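Lysyl oxidase (Pichia pastoris, PDB 1W7C) oxidises primary amines, probably including peptidyl lysine side chains, to aldehydes with the help of copper and a topaquinone cofactor. Local coordinates at residues E339-G345 against F487-N493; G578-I584 against N649-H653; F350-Y356 against I462-Y466. One frame throughout, in Å; residues are numbered along the deposited sequence. Where two conformers were deposited one is given.

Contact 1. Residues E339-G345 against F487-N493; sequences ELIAEYG and FHDHVLN. With CU (copper (II) ion), chain C.
The carbonyl oxygen of Ile341 is gripped twice: the backbone N of Val491 donates to Ile341 O over 3.2 Å, and a water donates to the same oxygen while accepting from His490 ND1. That water lies in the plane of the His490 imidazole, at its edge; on the far side of the ring His490 NE2 binds copper at 2.0 Å, and water and metal together hold the ring's rotation. His488 NE2 is a second copper ligand at 2.0 Å, a water is another, and His654 completes the site. Segments 339-345 and 487-493 are neighbouring antiparallel strands, their axes at 167°, laddered by bonds such as Glu343 N to Asp489 O, 2.9 Å. Tyr344 and His488 form a non-hydrogen-bonded pair, which puts His488 CB over the centre of the phenol ring, 3.5 Å from its centroid, in a CH-pi contact; chi1 of 57° turns the imidazole alongside Tyr344 toward copper. The two rings are nearly parallel, 19° apart, but slid so far that they barely overlap. On the same face Leu340 CD2 meets Leu492 CD2 at 3.5 Å. The reverse face carries Ile341 lying beside Val491, CG1 to CB 3.8 Å, and the acids Glu343 and Asp489, whose OE2 and OD2 share one donating water. Alternate residues thus separate the copper ligands from two carboxylates, Glu343 salt-bridged to Arg583 and Asp489 hydrogen-bonded to His653; ND1 of His490, tied to a backbone carbonyl through water, is likely to hold its proton and leave NE2 to copper.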
# COMPACT_ATOMS: atom_id res chain seq x y z
N GLU A 339 -8.98 -11.50 -15.83
CA GLU A 339 -9.05 -12.86 -15.26
C GLU A 339 -8.62 -12.80 -13.83
O GLU A 339 -7.84 -11.94 -13.43
CB GLU A 339 -8.19 -13.84 -16.04
CG GLU A 339 -8.14 -15.30 -15.58
CD GLU A 339 -9.49 -16.02 -15.61
OE1 GLU A 339 -10.41 -15.67 -14.82
OE2 GLU A 339 -9.61 -17.02 -16.39
N LEU A 340 -9.17 -13.72 -13.06
CA LEU A 340 -8.77 -13.94 -11.68
C LEU A 340 -8.71 -15.44 -11.48
O LEU A 340 -9.68 -16.15 -11.77
CB LEU A 340 -9.72 -13.35 -10.63
CG LEU A 340 -10.33 -12.01 -10.72
CD1 LEU A 340 -11.49 -12.08 -11.67
CD2 LEU A 340 -10.80 -11.59 -9.29
N ILE A 341 -7.59 -15.92 -10.97
CA ILE A 341 -7.38 -17.35 -10.70
C ILE A 341 -7.19 -17.58 -9.21
O ILE A 341 -6.72 -16.70 -8.47
CB ILE A 341 -6.19 -17.96 -11.50
CG1 ILE A 341 -4.89 -17.26 -11.13
CG2 ILE A 341 -6.53 -17.91 -12.98
CD1 ILE A 341 -3.63 -17.98 -11.67
N ALA A 342 -7.57 -18.77 -8.79
CA ALA A 342 -7.30 -19.22 -7.44
C ALA A 342 -6.79 -20.63 -7.54
O ALA A 342 -7.55 -21.55 -7.91
CB ALA A 342 -8.55 -19.15 -6.57
N GLU A 343 -5.49 -20.81 -7.29
CA GLU A 343 -4.80 -22.05 -7.55
C GLU A 343 -4.29 -22.63 -6.22
O GLU A 343 -3.44 -22.01 -5.57
CB GLU A 343 -3.62 -21.79 -8.49
CG GLU A 343 -2.85 -23.05 -8.85
CD GLU A 343 -1.58 -22.79 -9.62
OE1 GLU A 343 -1.03 -23.78 -10.15
OE2 GLU A 343 -1.09 -21.64 -9.61
N TYR A 344 -4.79 -23.80 -5.86
CA TYR A 344 -4.54 -24.41 -4.55
C TYR A 344 -3.44 -25.44 -4.61
O TYR A 344 -3.30 -26.13 -5.63
CB TYR A 344 -5.84 -25.04 -3.98
CG TYR A 344 -6.85 -23.99 -3.59
CD1 TYR A 344 -7.53 -23.25 -4.55
CD2 TYR A 344 -7.12 -23.69 -2.24
CE1 TYR A 344 -8.40 -22.27 -4.20
CE2 TYR A 344 -7.99 -22.69 -1.91
CZ TYR A 344 -8.62 -21.98 -2.89
OH TYR A 344 -9.48 -20.99 -2.52
N GLY A 345 -2.68 -25.54 -3.52
CA GLY A 345 -1.74 -26.63 -3.31
C GLY A 345 -2.18 -27.46 -2.13
O GLY A 345 -2.56 -26.90 -1.11
N PHE A 487 -3.26 -23.76 1.32
CA PHE A 487 -2.46 -22.75 0.68
C PHE A 487 -2.84 -22.50 -0.78
O PHE A 487 -3.02 -23.45 -1.55
CB PHE A 487 -1.07 -23.35 0.78
CG PHE A 487 0.07 -22.52 0.25
CD1 PHE A 487 1.24 -23.17 -0.18
CD2 PHE A 487 0.09 -21.15 0.32
CE1 PHE A 487 2.34 -22.46 -0.60
CE2 PHE A 487 1.21 -20.44 -0.12
CZ PHE A 487 2.31 -21.09 -0.58
N HIS A 488 -2.99 -21.23 -1.16
CA HIS A 488 -3.38 -20.93 -2.53
C HIS A 488 -2.86 -19.59 -2.97
O HIS A 488 -2.54 -18.72 -2.15
CB HIS A 488 -4.90 -21.00 -2.71
CG HIS A 488 -5.65 -20.08 -1.79
ND1 HIS A 488 -5.83 -20.37 -0.45
CD2 HIS A 488 -6.22 -18.86 -1.99
CE1 HIS A 488 -6.49 -19.37 0.12
NE2 HIS A 488 -6.74 -18.44 -0.79
N ASP A 489 -2.73 -19.43 -4.29
CA ASP A 489 -2.44 -18.16 -4.90
C ASP A 489 -3.69 -17.58 -5.52
O ASP A 489 -4.44 -18.28 -6.21
CB ASP A 489 -1.42 -18.32 -6.04
CG ASP A 489 0.01 -18.42 -5.55
OD1 ASP A 489 0.30 -18.02 -4.40
OD2 ASP A 489 0.88 -18.90 -6.29
N HIS A 490 -3.92 -16.31 -5.26
CA HIS A 490 -4.84 -15.47 -6.03
C HIS A 490 -3.97 -14.68 -7.01
O HIS A 490 -2.99 -14.06 -6.58
CB HIS A 490 -5.54 -14.46 -5.15
CG HIS A 490 -6.42 -15.06 -4.10
ND1 HIS A 490 -7.74 -15.37 -4.32
CD2 HIS A 490 -6.18 -15.31 -2.79
CE1 HIS A 490 -8.27 -15.82 -3.20
NE2 HIS A 490 -7.34 -15.80 -2.25
N VAL A 491 -4.31 -14.66 -8.30
CA VAL A 491 -3.62 -13.80 -9.26
C VAL A 491 -4.65 -13.19 -10.19
O VAL A 491 -5.59 -13.88 -10.63
CB VAL A 491 -2.49 -14.49 -10.05
CG1 VAL A 491 -1.53 -13.44 -10.63
CG2 VAL A 491 -1.73 -15.50 -9.21
N LEU A 492 -4.53 -11.91 -10.46
CA LEU A 492 -5.50 -11.12 -11.26
C LEU A 492 -4.69 -10.45 -12.37
O LEU A 492 -3.64 -9.88 -12.10
CB LEU A 492 -6.18 -10.01 -10.42
CG LEU A 492 -7.13 -10.42 -9.34
CD1 LEU A 492 -6.38 -10.79 -8.08
CD2 LEU A 492 -8.14 -9.31 -9.06
N ASN A 493 -5.22 -10.46 -13.59
CA ASN A 493 -4.60 -9.82 -14.75
C ASN A 493 -5.43 -8.61 -15.16
O ASN A 493 -6.65 -8.72 -15.31
CB ASN A 493 -4.53 -10.79 -15.93
CG ASN A 493 -3.74 -10.25 -17.08
OD1 ASN A 493 -4.30 -10.02 -18.16
ND2 ASN A 493 -2.42 -10.10 -16.90
CU CU C . -7.41 -16.57 -0.39
O HOH W 1 -8.39 -15.00 -6.99
O HOH W 2 0.65 -21.24 -7.56
O HOH W 3 -9.52 -17.10 -0.03

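Contact 2. Residues G578-I584 against N649-H653; sequences GGGVHRI and NLGLH
Loop 578-584 crosses residues 649-653 of strand 642-654 beside the copper site, on the face turned from the metal, and closes round the ring of His653, the residue just before the copper ligand His654. The imidazole is sandwiched: Ile584 CD1 lies over one face, 3.8 Å from the ring centroid, and Val581 CG2 over the opposite face at 4.0 Å, both displaced toward the rim in CH-pi contacts. Val581 CG2 gets there by lying between its backbone N and carbonyl carbon, where it also presses on Gly651 C at 3.4 Å. In the ring plane, His653 CE1 meets the carbonyl of His582, CE1 to O 3.1 Å. Both ring nitrogens are engaged, ND1 with Asp489 and NE2 with the backbone oxygen of Asn550 of the second subunit. Where the backbones meet, Gly651 N donates to Gly579 O over 2.9 Å, in the carbonyl plane; a CB on either glycine would clash with the facing chain. A water donates to Asn649 O and, weakly, to Val581 O. Replacing His653 with an alanine would probably open a gap between Val581 and Ile584 and leave Asp489 OD1 and the Asn550 carbonyl of the second subunit without this partner. Because ND1 faces a carboxylate and NE2 a carbonyl, the ring is likely to be protonated on both nitrogens, its charge balanced by Asp489.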
# COMPACT_ATOMS: atom_id res chain seq x y z
N GLY A 578 1.41 -2.98 -3.01
CA GLY A 578 1.38 -4.31 -2.48
C GLY A 578 0.81 -5.32 -3.43
O GLY A 578 0.16 -5.02 -4.40
N GLY A 579 1.18 -6.56 -3.19
CA GLY A 579 0.65 -7.65 -3.97
C GLY A 579 1.22 -7.75 -5.35
O GLY A 579 0.60 -8.26 -6.26
N GLY A 580 2.48 -7.33 -5.50
CA GLY A 580 3.17 -7.47 -6.75
C GLY A 580 3.83 -8.85 -6.84
O GLY A 580 5.05 -8.99 -6.93
N VAL A 581 2.98 -9.89 -6.88
CA VAL A 581 3.41 -11.27 -6.93
C VAL A 581 2.68 -12.03 -8.03
O VAL A 581 1.62 -11.65 -8.48
CB VAL A 581 3.24 -11.99 -5.58
CG1 VAL A 581 3.94 -11.20 -4.42
CG2 VAL A 581 1.79 -12.19 -5.23
N HIS A 582 3.31 -13.12 -8.46
CA HIS A 582 2.80 -14.02 -9.47
C HIS A 582 2.75 -15.46 -8.94
O HIS A 582 3.12 -15.72 -7.80
CB HIS A 582 3.64 -13.91 -10.76
CG HIS A 582 5.09 -14.23 -10.57
ND1 HIS A 582 5.57 -15.49 -10.30
CD2 HIS A 582 6.17 -13.41 -10.55
CE1 HIS A 582 6.88 -15.44 -10.15
NE2 HIS A 582 7.27 -14.19 -10.28
N ARG A 583 2.30 -16.39 -9.77
CA ARG A 583 2.19 -17.76 -9.35
C ARG A 583 3.49 -18.31 -8.84
O ARG A 583 4.55 -18.08 -9.42
CB ARG A 583 1.75 -18.66 -10.51
CG ARG A 583 0.31 -18.55 -10.95
CD ARG A 583 0.05 -19.37 -12.23
NE ARG A 583 0.15 -20.78 -11.97
CZ ARG A 583 0.51 -21.70 -12.86
NH1 ARG A 583 0.88 -21.37 -14.08
NH2 ARG A 583 0.50 -22.97 -12.51
N ILE A 584 3.40 -19.09 -7.79
CA ILE A 584 4.50 -19.95 -7.30
C ILE A 584 4.67 -21.17 -8.18
O ILE A 584 5.77 -21.48 -8.63
CB ILE A 584 4.27 -20.33 -5.84
CG1 ILE A 584 4.26 -19.08 -4.97
CG2 ILE A 584 5.36 -21.32 -5.38
CD1 ILE A 584 3.75 -19.28 -3.56
N ASN A 649 -0.21 -7.76 -13.42
CA ASN A 649 -0.76 -8.67 -12.45
C ASN A 649 -0.69 -8.17 -11.01
O ASN A 649 0.28 -7.52 -10.59
CB ASN A 649 -0.05 -10.03 -12.52
CG ASN A 649 -0.26 -10.69 -13.84
OD1 ASN A 649 -1.34 -10.56 -14.44
ND2 ASN A 649 0.76 -11.40 -14.31
N LEU A 650 -1.74 -8.51 -10.27
CA LEU A 650 -1.80 -8.37 -8.81
C LEU A 650 -2.04 -9.73 -8.23
O LEU A 650 -2.73 -10.56 -8.81
CB LEU A 650 -2.95 -7.43 -8.44
CG LEU A 650 -2.77 -5.96 -8.81
CD1 LEU A 650 -3.93 -5.14 -8.35
CD2 LEU A 650 -1.48 -5.41 -8.26
N GLY A 651 -1.56 -9.97 -7.03
CA GLY A 651 -1.71 -11.29 -6.46
C GLY A 651 -1.51 -11.34 -4.98
O GLY A 651 -1.07 -10.37 -4.37
N LEU A 652 -1.81 -12.51 -4.42
CA LEU A 652 -1.64 -12.80 -3.00
C LEU A 652 -1.28 -14.27 -2.86
O LEU A 652 -1.97 -15.13 -3.42
CB LEU A 652 -2.95 -12.58 -2.24
CG LEU A 652 -3.63 -11.20 -2.38
CD1 LEU A 652 -5.09 -11.22 -1.92
CD2 LEU A 652 -2.91 -10.09 -1.60
N HIS A 653 -0.25 -14.57 -2.09
CA HIS A 653 0.00 -15.92 -1.62
C HIS A 653 -0.70 -16.07 -0.28
O HIS A 653 -0.25 -15.53 0.74
CB HIS A 653 1.49 -16.16 -1.41
CG HIS A 653 2.36 -15.82 -2.58
ND1 HIS A 653 2.10 -16.27 -3.86
CD2 HIS A 653 3.46 -15.05 -2.66
CE1 HIS A 653 3.04 -15.81 -4.66
NE2 HIS A 653 3.86 -15.04 -3.97
O HOH W 4 2.30 -9.45 -10.04

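Contact 3. Residues F350-Y356 against I462-Y466; sequences FNQHTFY and IQAGY
Within the copper amine oxidase catalytic domain, the turn leading into short strand 355-357 is tied to the chain entering strand 465-466 by a network of two side-chain amides, two hydroxyls and a backbone carbonyl. At its centre is Gln463, whose extended chain, with CG anti to the backbone N (chi1 -179°), carries the amide into the 350-356 segment. Its NE2 donates twice, both acceptors lying in the plane of the Gln463 amide: to Asn351 OD1 at 2.9 Å, standing above the Asn351 carbonyl plane, and, longer, to Thr354 OG1 at 3.3 Å. Thr354 OG1 donates to Phe350 O, so the hydroxyl links the Gln463 amide to the turn's own backbone. NE2 also meets the edge of the Phe350 ring, 3.6 Å from CE2. The Asn351 amide, turned well out of the plane of Gln463's, reaches on with ND2 to Ala464 O at 3.1 Å, from well above the carbonyl plane; Ser486 also bonds ND2. Tyr356, near the predicted proton acceptor Asp358, meets the oxygen end of the Gln463 amide. Its ring stands at 73° to the amide plane, and its OH donates to Gln463 OE1 at 2.7 Å, 18° out of the carbonyl plane.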
# COMPACT_ATOMS: atom_id res chain seq x y z
N PHE A 350 -8.88 -33.03 -3.92
CA PHE A 350 -9.81 -31.96 -4.26
C PHE A 350 -9.07 -30.64 -4.38
O PHE A 350 -9.08 -30.01 -5.45
CB PHE A 350 -10.96 -31.86 -3.28
CG PHE A 350 -12.05 -30.94 -3.76
CD1 PHE A 350 -13.07 -31.41 -4.59
CD2 PHE A 350 -12.07 -29.61 -3.41
CE1 PHE A 350 -14.08 -30.57 -5.02
CE2 PHE A 350 -13.07 -28.78 -3.88
CZ PHE A 350 -14.07 -29.27 -4.67
N ASN A 351 -8.44 -30.22 -3.30
CA ASN A 351 -7.77 -28.92 -3.32
C ASN A 351 -6.58 -28.92 -4.28
O ASN A 351 -6.35 -27.94 -4.96
CB ASN A 351 -7.39 -28.46 -1.91
CG ASN A 351 -8.59 -27.97 -1.11
OD1 ASN A 351 -9.74 -28.01 -1.55
ND2 ASN A 351 -8.33 -27.47 0.08
N GLN A 352 -5.87 -30.04 -4.40
CA GLN A 352 -4.72 -30.06 -5.31
C GLN A 352 -5.15 -29.93 -6.79
O GLN A 352 -4.35 -29.50 -7.61
CB GLN A 352 -3.84 -31.29 -5.06
CG GLN A 352 -2.66 -31.46 -6.02
CD GLN A 352 -1.73 -30.24 -6.10
OE1 GLN A 352 -1.49 -29.54 -5.11
NE2 GLN A 352 -1.21 -29.99 -7.29
N HIS A 353 -6.42 -30.26 -7.09
CA HIS A 353 -6.99 -30.14 -8.42
C HIS A 353 -7.87 -28.91 -8.59
O HIS A 353 -8.62 -28.82 -9.55
CB HIS A 353 -7.76 -31.42 -8.77
CG HIS A 353 -6.87 -32.61 -8.96
ND1 HIS A 353 -6.89 -33.70 -8.13
CD2 HIS A 353 -5.87 -32.83 -9.86
CE1 HIS A 353 -5.97 -34.57 -8.53
NE2 HIS A 353 -5.35 -34.07 -9.58
N THR A 354 -7.75 -27.94 -7.68
CA THR A 354 -8.52 -26.72 -7.80
C THR A 354 -7.66 -25.62 -8.39
O THR A 354 -6.67 -25.20 -7.79
CB THR A 354 -9.03 -26.31 -6.40
OG1 THR A 354 -9.95 -27.30 -5.90
CG2 THR A 354 -9.82 -25.01 -6.49
N PHE A 355 -8.08 -25.13 -9.56
CA PHE A 355 -7.42 -24.01 -10.24
C PHE A 355 -8.53 -23.25 -10.93
O PHE A 355 -8.77 -23.39 -12.13
CB PHE A 355 -6.41 -24.58 -11.25
CG PHE A 355 -5.38 -23.59 -11.79
CD1 PHE A 355 -4.15 -24.05 -12.25
CD2 PHE A 355 -5.67 -22.23 -11.91
CE1 PHE A 355 -3.21 -23.19 -12.78
CE2 PHE A 355 -4.71 -21.38 -12.44
CZ PHE A 355 -3.52 -21.84 -12.88
N TYR A 356 -9.27 -22.47 -10.14
CA TYR A 356 -10.41 -21.74 -10.66
C TYR A 356 -10.01 -20.66 -11.65
O TYR A 356 -9.04 -19.91 -11.41
CB TYR A 356 -11.23 -21.06 -9.54
CG TYR A 356 -11.86 -22.00 -8.55
CD1 TYR A 356 -11.60 -21.89 -7.19
CD2 TYR A 356 -12.68 -23.03 -8.97
CE1 TYR A 356 -12.13 -22.77 -6.28
CE2 TYR A 356 -13.25 -23.91 -8.06
CZ TYR A 356 -12.96 -23.80 -6.73
OH TYR A 356 -13.47 -24.74 -5.86
N ILE A 462 -12.72 -18.94 3.23
CA ILE A 462 -11.67 -19.68 2.54
C ILE A 462 -12.14 -21.07 2.07
O ILE A 462 -13.03 -21.64 2.67
CB ILE A 462 -10.41 -19.85 3.43
CG1 ILE A 462 -10.72 -20.69 4.68
CG2 ILE A 462 -9.82 -18.53 3.77
CD1 ILE A 462 -9.51 -21.07 5.52
N GLN A 463 -11.50 -21.62 1.04
CA GLN A 463 -11.64 -23.01 0.70
C GLN A 463 -10.58 -23.76 1.49
O GLN A 463 -9.45 -23.89 1.07
CB GLN A 463 -11.53 -23.24 -0.79
CG GLN A 463 -11.71 -24.69 -1.17
CD GLN A 463 -11.73 -24.95 -2.66
OE1 GLN A 463 -12.38 -24.25 -3.39
NE2 GLN A 463 -11.03 -25.98 -3.09
N ALA A 464 -10.97 -24.18 2.67
CA ALA A 464 -10.10 -24.95 3.54
C ALA A 464 -10.07 -26.40 3.09
O ALA A 464 -10.66 -26.79 2.06
CB ALA A 464 -10.63 -24.86 4.93
N GLY A 465 -9.26 -27.21 3.77
CA GLY A 465 -9.21 -28.62 3.51
C GLY A 465 -9.26 -29.45 4.77
O GLY A 465 -9.02 -28.95 5.86
N TYR A 466 -9.55 -30.74 4.64
CA TYR A 466 -9.50 -31.62 5.80
C TYR A 466 -8.03 -31.76 6.26
O TYR A 466 -7.13 -31.91 5.45
CB TYR A 466 -10.15 -32.99 5.48
CG TYR A 466 -10.18 -33.87 6.70
CD1 TYR A 466 -11.26 -33.87 7.55
CD2 TYR A 466 -9.10 -34.67 7.03
CE1 TYR A 466 -11.26 -34.63 8.72
CE2 TYR A 466 -9.09 -35.43 8.19
CZ TYR A 466 -10.17 -35.40 9.03
OH TYR A 466 -10.15 -36.13 10.19
O HOH W 5 -11.60 -29.30 0.22

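Overall arrangement
All three contacts belong to the catalytic domain, and each touches the second subunit. Contacts 1 and 3 are buried, contact 2 only partly so. Strand 488-498 runs between 329-344 and 642-654, so contacts 1 and 2 share a sheet, their centres about 9 Å apart, and are joined by side-chain hydrogen bonds such as that of Asn493 with Asn649. Contact 3 is nested in the loop closed by contact 1, and its segment 350-356 pairs with the other edge of 329-344, where Ala342 and Tyr344 bond Tyr356 and Thr354. Regular strand pairing and metal ligation mark contact 1, a close backbone approach at two glycines and a clasped imidazole contact 2, and uncharged amide and hydroxyl bonds contact 3.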